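Local atomic coordinates of flagellar biosynthetic protein FliP (Thermotoga maritima MSB8, PDB entry 5H72), a protein that probably takes part in flagellum-specific protein export as a component of the type III export gate, represented here by its periplasmic domain. Residues Phe32-Leu37 against Lys59-Pro64; Met48-Ser53 against Asn65-Pro70. All coordinates share one frame; numbering follows the deposited sequence.

Contact 1. Residues Phe32-Leu37 against Lys59-Pro64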
loop_
_atom_site.group_PDB
_atom_site.type_symbol
_atom_site.label_atom_id
_atom_site.label_comp_id
_atom_site.label_asym_id
_atom_site.label_seq_id
_atom_site.Cartn_x
_atom_site.Cartn_y
_atom_site.Cartn_z
ATOM N N PHE A 32 13.875 0.735 -1.052
ATOM C CA PHE A 32 13.316 0.992 -2.379
ATOM C C PHE A 32 12.718 2.402 -2.466
ATOM O O PHE A 32 12.727 2.997 -3.538
ATOM C CB PHE A 32 12.322 -0.127 -2.828
ATOM C CG PHE A 32 10.901 -0.008 -2.335
ATOM C CD1 PHE A 32 10.069 1.031 -2.738
ATOM C CD2 PHE A 32 10.355 -1.020 -1.558
ATOM C CE1 PHE A 32 8.759 1.109 -2.308
ATOM C CE2 PHE A 32 9.028 -0.958 -1.125
ATOM C CZ PHE A 32 8.231 0.113 -1.501
ATOM N N MET A 33 12.242 2.954 -1.355
ATOM C CA MET A 33 11.815 4.349 -1.360
ATOM C C MET A 33 13.014 5.237 -1.673
ATOM O O MET A 33 12.952 6.097 -2.558
ATOM C CB MET A 33 11.181 4.745 -0.018
ATOM C CG MET A 33 9.800 4.149 0.202
ATOM S SD MET A 33 8.883 4.857 1.589
ATOM C CE MET A 33 9.978 4.526 2.968
ATOM N N ILE A 34 14.110 5.000 -0.962
ATOM C CA ILE A 34 15.336 5.753 -1.181
ATOM C C ILE A 34 15.842 5.600 -2.621
ATOM O O ILE A 34 16.202 6.582 -3.267
ATOM C CB ILE A 34 16.420 5.326 -0.177
ATOM C CG1 ILE A 34 16.087 5.894 1.203
ATOM C CG2 ILE A 34 17.799 5.789 -0.628
ATOM C CD1 ILE A 34 16.882 5.283 2.329
ATOM N N ASN A 35 15.844 4.376 -3.133
ATOM C CA ASN A 35 16.295 4.129 -4.503
ATOM C C ASN A 35 15.439 4.862 -5.533
ATOM O O ASN A 35 15.967 5.444 -6.479
ATOM C CB ASN A 35 16.295 2.635 -4.791
ATOM C CG ASN A 35 16.850 2.300 -6.163
ATOM O OD1 ASN A 35 16.134 1.801 -7.027
ATOM N ND2 ASN A 35 18.134 2.565 -6.368
ATOM N N GLU A 36 14.119 4.844 -5.339
ATOM C CA GLU A 36 13.184 5.542 -6.226
ATOM C C GLU A 36 13.445 7.044 -6.210
ATOM O O GLU A 36 13.387 7.704 -7.244
ATOM C CB GLU A 36 11.729 5.274 -5.819
ATOM C CG GLU A 36 11.145 3.985 -6.374
ATOM C CD GLU A 36 10.960 4.024 -7.889
ATOM O OE1 GLU A 36 10.149 4.838 -8.380
ATOM O OE2 GLU A 36 11.629 3.235 -8.588
ATOM N N LEU A 37 13.728 7.573 -5.022
ATOM C CA LEU A 37 13.959 8.998 -4.863
ATOM C C LEU A 37 15.259 9.430 -5.544
ATOM O O LEU A 37 15.321 10.497 -6.151
ATOM C CB LEU A 37 13.979 9.379 -3.375
ATOM C CG LEU A 37 12.623 9.477 -2.664
ATOM C CD1 LEU A 37 12.816 9.471 -1.166
ATOM C CD2 LEU A 37 11.849 10.719 -3.083
ATOM N N LYS A 59 22.007 13.432 4.756
ATOM C CA LYS A 59 21.648 12.600 3.604
ATOM C C LYS A 59 20.301 11.915 3.816
ATOM O O LYS A 59 19.864 11.742 4.958
ATOM C CB LYS A 59 22.736 11.566 3.340
ATOM C CG LYS A 59 23.144 10.767 4.549
ATOM C CD LYS A 59 24.624 10.460 4.448
ATOM C CE LYS A 59 24.981 9.113 5.041
ATOM N NZ LYS A 59 26.388 8.766 4.679
ATOM N N ILE A 60 19.640 11.519 2.729
ATOM C CA ILE A 60 18.255 11.069 2.847
ATOM C C ILE A 60 18.136 9.747 3.600
ATOM O O ILE A 60 17.068 9.427 4.128
ATOM C CB ILE A 60 17.562 10.944 1.474
ATOM C CG1 ILE A 60 18.228 9.892 0.591
ATOM C CG2 ILE A 60 17.537 12.298 0.767
ATOM C CD1 ILE A 60 17.453 9.627 -0.684
ATOM N N GLU A 61 19.230 9.000 3.703
ATOM C CA GLU A 61 19.183 7.763 4.476
ATOM C C GLU A 61 18.995 8.026 5.963
ATOM O O GLU A 61 18.724 7.103 6.718
ATOM C CB GLU A 61 20.447 6.930 4.268
ATOM C CG GLU A 61 20.646 6.425 2.845
ATOM C CD GLU A 61 21.325 7.453 1.960
ATOM O OE1 GLU A 61 21.396 8.629 2.362
ATOM O OE2 GLU A 61 21.795 7.083 0.864
ATOM N N GLU A 62 19.144 9.275 6.388
ATOM C CA GLU A 62 18.957 9.611 7.800
ATOM C C GLU A 62 17.546 10.144 8.088
ATOM O O GLU A 62 17.195 10.388 9.237
ATOM C CB GLU A 62 20.005 10.635 8.247
ATOM C CG GLU A 62 21.449 10.217 7.978
ATOM C CD GLU A 62 22.433 11.382 8.068
ATOM O OE1 GLU A 62 21.987 12.553 8.146
ATOM O OE2 GLU A 62 23.660 11.126 8.060
ATOM N N ALA A 63 16.737 10.331 7.053
ATOM C CA ALA A 63 15.371 10.786 7.272
ATOM C C ALA A 63 14.527 9.668 7.879
ATOM O O ALA A 63 14.553 8.533 7.401
ATOM C CB ALA A 63 14.751 11.272 5.982
ATOM N N PRO A 64 13.791 9.986 8.949
ATOM C CA PRO A 64 12.841 9.031 9.530
ATOM C C PRO A 64 11.675 8.775 8.569
ATOM O O PRO A 64 11.463 9.545 7.629
ATOM C CB PRO A 64 12.367 9.737 10.807
ATOM C CG PRO A 64 12.517 11.199 10.488
ATOM C CD PRO A 64 13.764 11.287 9.641
#

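Contact 2. Residues Met48-Ser53 against Asn65-Pro70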
loop_
_atom_site.group_PDB
_atom_site.type_symbol
_atom_site.label_atom_id
_atom_site.label_comp_id
_atom_site.label_asym_id
_atom_site.label_seq_id
_atom_site.Cartn_x
_atom_site.Cartn_y
_atom_site.Cartn_z
ATOM N N MET A 48 13.497 19.043 1.898
ATOM C CA MET A 48 12.478 20.066 2.082
ATOM C C MET A 48 11.566 19.708 3.246
ATOM O O MET A 48 11.326 20.531 4.125
ATOM C CB MET A 48 11.656 20.259 0.805
ATOM C CG MET A 48 10.407 21.112 1.018
ATOM S SD MET A 48 9.292 21.224 -0.405
ATOM C CE MET A 48 8.662 19.549 -0.526
ATOM N N LEU A 49 11.070 18.473 3.257
ATOM C CA LEU A 49 10.168 18.028 4.314
ATOM C C LEU A 49 10.878 17.991 5.661
ATOM O O LEU A 49 10.260 18.223 6.699
ATOM C CB LEU A 49 9.580 16.652 3.984
ATOM C CG LEU A 49 8.174 16.617 3.375
ATOM C CD1 LEU A 49 7.960 17.748 2.396
ATOM C CD2 LEU A 49 7.911 15.290 2.681
ATOM N N ALA A 50 12.173 17.699 5.636
ATOM C CA ALA A 50 12.984 17.632 6.849
ATOM C C ALA A 50 13.154 19.012 7.464
ATOM O O ALA A 50 13.001 19.193 8.670
ATOM C CB ALA A 50 14.349 17.024 6.547
ATOM N N LYS A 51 13.482 19.975 6.613
ATOM C CA LYS A 51 13.705 21.343 7.040
ATOM C C LYS A 51 12.466 21.910 7.725
ATOM O O LYS A 51 12.567 22.496 8.803
ATOM C CB LYS A 51 14.100 22.212 5.845
ATOM C CG LYS A 51 14.834 23.485 6.221
ATOM C CD LYS A 51 15.075 24.361 5.002
ATOM C CE LYS A 51 13.769 24.937 4.473
ATOM N NZ LYS A 51 13.992 25.889 3.348
ATOM N N ASN A 52 11.299 21.712 7.113
ATOM C CA ASN A 52 10.041 22.233 7.660
ATOM C C ASN A 52 9.634 21.603 8.987
ATOM O O ASN A 52 8.809 22.154 9.711
ATOM C CB ASN A 52 8.902 22.039 6.657
ATOM C CG ASN A 52 9.094 22.848 5.388
ATOM O OD1 ASN A 52 10.153 23.435 5.162
ATOM N ND2 ASN A 52 8.068 22.872 4.546
ATOM N N SER A 53 10.208 20.447 9.299
ATOM C CA SER A 53 9.850 19.708 10.502
ATOM C C SER A 53 10.914 19.820 11.589
ATOM O O SER A 53 10.874 19.090 12.580
ATOM C CB SER A 53 9.627 18.229 10.174
ATOM O OG SER A 53 8.810 18.070 9.028
ATOM N N ASN A 65 10.927 7.706 8.803
ATOM C CA ASN A 65 9.854 7.355 7.888
ATOM C C ASN A 65 8.782 8.444 7.796
ATOM O O ASN A 65 8.152 8.602 6.754
ATOM C CB ASN A 65 9.237 6.017 8.292
ATOM C CG ASN A 65 10.115 4.835 7.914
ATOM O OD1 ASN A 65 10.926 4.918 6.990
ATOM N ND2 ASN A 65 9.959 3.731 8.625
ATOM N N ALA A 66 8.596 9.217 8.862
ATOM C CA ALA A 66 7.608 10.303 8.854
ATOM C C ALA A 66 7.939 11.368 7.816
ATOM O O ALA A 66 7.062 12.134 7.396
ATOM C CB ALA A 66 7.500 10.941 10.234
ATOM N N VAL A 67 9.204 11.418 7.415
ATOM C CA VAL A 67 9.663 12.326 6.384
ATOM C C VAL A 67 9.844 11.579 5.075
ATOM O O VAL A 67 9.427 12.043 4.010
ATOM C CB VAL A 67 11.021 12.993 6.780
ATOM C CG1 VAL A 67 11.653 13.698 5.597
ATOM C CG2 VAL A 67 10.827 13.946 7.945
ATOM N N LEU A 68 10.483 10.417 5.160
ATOM C CA LEU A 68 10.850 9.650 3.973
ATOM C C LEU A 68 9.622 9.219 3.165
ATOM O O LEU A 68 9.580 9.388 1.956
ATOM C CB LEU A 68 11.680 8.429 4.368
ATOM C CG LEU A 68 12.336 7.596 3.259
ATOM C CD1 LEU A 68 13.266 8.451 2.396
ATOM C CD2 LEU A 68 13.095 6.420 3.864
ATOM N N ILE A 69 8.612 8.690 3.843
ATOM C CA ILE A 69 7.436 8.180 3.147
ATOM C C ILE A 69 6.652 9.280 2.416
ATOM O O ILE A 69 6.316 9.101 1.247
ATOM C CB ILE A 69 6.508 7.403 4.125
ATOM C CG1 ILE A 69 7.245 6.174 4.651
ATOM C CG2 ILE A 69 5.231 6.976 3.429
ATOM C CD1 ILE A 69 6.509 5.457 5.729
ATOM N N PRO A 70 6.366 10.426 3.078
ATOM C CA PRO A 70 5.696 11.485 2.309
ATOM C C PRO A 70 6.527 12.011 1.131
ATOM O O PRO A 70 5.960 12.314 0.078
ATOM C CB PRO A 70 5.479 12.591 3.349
ATOM C CG PRO A 70 5.509 11.913 4.648
ATOM C CD PRO A 70 6.484 10.788 4.504
#

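Contact 1. Residues Phe32-Leu37 against Lys59-Pro64
With chi1 of Ile34 at -74°, CG2 lies anti to the backbone N while CG1 turns beside it, and the two branches part to meet different residues: CG2 reaches Ile60, and CD1 at the end of the other branch reaches Glu61. Helix 17-39 here meets the loop between helix 43-52 and helix 65-80. On the loop side, chi1 of Ile60 is 63°, which sets CG1 between the backbone N and the carbonyl carbon and sends CD1 out toward helix 17-39. Ile34 CG2 and Ile60 CD1 come within 3.9 Å, the two side chains sliding past each other in opposite directions. Ile60 CD1 also lies 4.4 Å from Leu37 CB, one helical turn further on, so it rests against both residues. Glu61 crosses Ile34 at about a right angle; its CG sits 4.0 Å from Ile34 CD1, and the bend at chi2 carries the carboxylate to Lys38, with which OE2 forms a salt bridge. Residues 60-62 form a short 3-10 turn, and Arg30 NH2 donates a hydrogen bond to Ala63 O. The contact itself is therefore apolar: methyl and methylene groups meet across it, and the charged end of Glu61 is paired along its margin.

Contact 2. Residues Met48-Ser53 against Asn65-Pro70
Leu49 and Val67 form the centre of an apolar contact between two helices, with Ala50 and Pro70 beside them. Val67 CG1, anti to its own backbone N at chi1 168°, points into the facing helix and meets Leu49 CB at 4.0 Å. Val67 CG1 also lies 4.0 Å from Ala50 N and 4.4 Å from Ala50 CB, so a single methyl packs on both side chain and backbone of helix 43-52. Further out, CD2 of Leu49 meets Pro70 CB at 3.7 Å, the two side chains crossing obliquely. Leu49 CD2 is also 3.8 Å from Val67 O, a van der Waals approach to a carbonyl.

Among the polar groups, Ser53 bonds back to its own segment: OG donates to Leu49 O over 2.7 Å, with a C=O...donor angle of 166°, and Ser53 N is bonded to Ala50 O. The Asn65 amide instead reaches Arg30 and Asn26 on helix 17-39. Pro70 has no N-H to give to the preceding turn, and helix 65-80 is kinked there.

The axes of segments 48-52 and 65-70 come within 9.4 Å and run roughly antiparallel, at 142°. Leu68 points away from helix 43-52 and packs on Arg30, Met33 and Leu37 of helix 17-39, while Pro70 also packs against Phe22 of the third subunit, another copy of FliP.

Overall arrangement
Contacts 1 and 2 lie about 10 Å apart between centres and are interleaved along the chain: helix 17-39 meets the loop at 59-64, and helix 43-52 meets the start of helix 65-80, which follows that loop directly. Pro64, the N-cap residue, makes the join. The two contacts also touch through side chains. Met33 CE lies 3.6 Å from Ile69 CG1, and Leu68 CD1 is 3.7 Å from Leu37 CD1 and 4.0 Å from Ile34 CG1. Val46 of helix 43-52 touches both Leu37 and Ile60, so all three helices share one apolar core. Contact 1 faces the second subunit, where Glu36 OE1 forms a salt bridge with Arg28 of that subunit; contact 2 faces the third, with Met48 on its Tyr18.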